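Local coordinates for ADP-ribosylating toxin CARDS (Mycoplasma pneumoniae, PDB 4TLV), which transfers the ADP-ribosyl group of NAD+ to multiple target proteins in vitro and causes vacuolation of mammalian cells, acting as the main virulence factor of this bacterium, at residues A[441-446]-A[468-473]. Residues are numbered along the deposited sequence; the frame is centred on the assembly and turned at random.
Sequences FVDVQL and TPDGQI
At the edge of the beta sheet of D3, the C-terminal beta-trefoil domain, the end of strand 441-443 meets the loop that leads into strand 473-476. The carbonyl oxygen of I473 accepts hydrogen bonds from two backbone N-H groups, V444 N at 2.9 Å and Q445 N at 3.2 Å, where the chain turns out of the strand with Q445 in a left-handed conformation. D443 CG lies anti to the backbone N (chi1 -174°), which carries the carboxylate to the loop: OD2 accepts a hydrogen bond from G471 N (2.8 Å), which meets it from above the carboxylate plane, while OD1 takes one from a water that also donates to P469 O and accepts from Q472 N. Before this turn, strand 441-443 pairs antiparallel with 473-476, V442 bonding to the backbone of Y475. The extended Q445 side chain reaches back across the loop, its NE2 donating to T468 O at 2.7 Å, 28° off the carbonyl plane. T468 OG1 donates to L446 O at 2.6 Å from above the carbonyl plane and is also hydrogen-bonded to T456 OG1. I473 CG2 packs against L446 CG (3.8 Å) and V444 CG2, the L446 and I473 side chains crossing nearly at right angles.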
# COMPACT_ATOMS: atom_id res chain seq x y z
N PHE A 441 -8.52 -1.70 -0.39
CA PHE A 441 -8.78 -3.07 -0.83
C PHE A 441 -7.48 -3.80 -1.15
O PHE A 441 -6.62 -3.26 -1.85
CB PHE A 441 -9.64 -3.08 -2.10
CG PHE A 441 -10.89 -2.25 -2.01
CD1 PHE A 441 -11.56 -2.09 -0.80
CD2 PHE A 441 -11.42 -1.67 -3.16
CE1 PHE A 441 -12.74 -1.33 -0.73
CE2 PHE A 441 -12.60 -0.92 -3.10
CZ PHE A 441 -13.25 -0.76 -1.89
N VAL A 442 -7.34 -5.02 -0.64
CA VAL A 442 -6.21 -5.89 -0.99
C VAL A 442 -6.69 -6.96 -1.96
O VAL A 442 -7.74 -7.58 -1.73
CB VAL A 442 -5.61 -6.63 0.24
CG1 VAL A 442 -4.40 -7.48 -0.19
CG2 VAL A 442 -5.21 -5.64 1.31
N ASP A 443 -5.97 -7.15 -3.06
CA ASP A 443 -6.26 -8.25 -3.98
C ASP A 443 -5.74 -9.54 -3.34
O ASP A 443 -4.53 -9.70 -3.18
CB ASP A 443 -5.59 -8.00 -5.34
CG ASP A 443 -5.97 -9.05 -6.40
OD1 ASP A 443 -6.51 -10.12 -6.06
OD2 ASP A 443 -5.72 -8.80 -7.60
N VAL A 444 -6.64 -10.41 -2.92
CA VAL A 444 -6.23 -11.63 -2.22
C VAL A 444 -6.32 -12.86 -3.13
O VAL A 444 -5.73 -13.90 -2.82
CB VAL A 444 -6.99 -11.85 -0.89
CG1 VAL A 444 -6.59 -10.78 0.14
CG2 VAL A 444 -8.52 -11.84 -1.12
N GLN A 445 -7.04 -12.74 -4.24
CA GLN A 445 -6.99 -13.79 -5.25
C GLN A 445 -7.21 -15.20 -4.65
O GLN A 445 -6.46 -16.13 -4.97
CB GLN A 445 -5.64 -13.70 -5.96
CG GLN A 445 -5.58 -14.35 -7.33
CD GLN A 445 -4.27 -14.05 -8.07
OE1 GLN A 445 -3.25 -13.73 -7.45
NE2 GLN A 445 -4.31 -14.16 -9.39
N LEU A 446 -8.21 -15.35 -3.79
CA LEU A 446 -8.40 -16.61 -3.05
C LEU A 446 -8.63 -17.78 -3.98
O LEU A 446 -9.31 -17.66 -4.98
CB LEU A 446 -9.56 -16.53 -2.06
CG LEU A 446 -9.53 -15.36 -1.07
CD1 LEU A 446 -10.72 -15.47 -0.14
CD2 LEU A 446 -8.20 -15.32 -0.29
N THR A 468 -7.45 -18.41 -9.87
CA THR A 468 -8.21 -17.19 -9.64
C THR A 468 -7.52 -16.04 -10.36
O THR A 468 -6.31 -15.85 -10.21
CB THR A 468 -8.31 -16.90 -8.15
OG1 THR A 468 -8.97 -17.99 -7.49
CG2 THR A 468 -9.09 -15.62 -7.90
N PRO A 469 -8.27 -15.27 -11.16
CA PRO A 469 -7.59 -14.17 -11.86
C PRO A 469 -7.27 -13.00 -10.93
O PRO A 469 -7.88 -12.84 -9.87
CB PRO A 469 -8.63 -13.72 -12.89
CG PRO A 469 -9.94 -14.04 -12.25
CD PRO A 469 -9.70 -15.35 -11.51
N ASP A 470 -6.31 -12.19 -11.34
CA ASP A 470 -6.04 -10.93 -10.66
C ASP A 470 -7.27 -10.04 -10.75
O ASP A 470 -8.03 -10.11 -11.72
CB ASP A 470 -4.87 -10.21 -11.33
CG ASP A 470 -3.58 -10.99 -11.27
OD1 ASP A 470 -3.09 -11.24 -10.14
OD2 ASP A 470 -3.05 -11.35 -12.34
N GLY A 471 -7.46 -9.21 -9.73
CA GLY A 471 -8.45 -8.15 -9.79
C GLY A 471 -9.88 -8.59 -9.57
O GLY A 471 -10.82 -7.93 -10.05
N GLN A 472 -10.07 -9.69 -8.83
CA GLN A 472 -11.41 -10.26 -8.66
C GLN A 472 -11.87 -10.44 -7.22
O GLN A 472 -13.01 -10.13 -6.87
CB GLN A 472 -11.50 -11.61 -9.39
CG GLN A 472 -12.93 -12.11 -9.46
CD GLN A 472 -13.06 -13.33 -10.32
OE1 GLN A 472 -13.41 -13.26 -11.49
NE2 GLN A 472 -12.75 -14.47 -9.74
N ILE A 473 -10.99 -10.97 -6.38
CA ILE A 473 -11.35 -11.26 -5.00
C ILE A 473 -10.48 -10.43 -4.09
O ILE A 473 -9.26 -10.48 -4.18
CB ILE A 473 -11.18 -12.78 -4.68
CG1 ILE A 473 -11.90 -13.61 -5.75
CG2 ILE A 473 -11.68 -13.06 -3.28
CD1 ILE A 473 -12.06 -15.10 -5.43
O HOH W 1 -8.28 -11.57 -7.46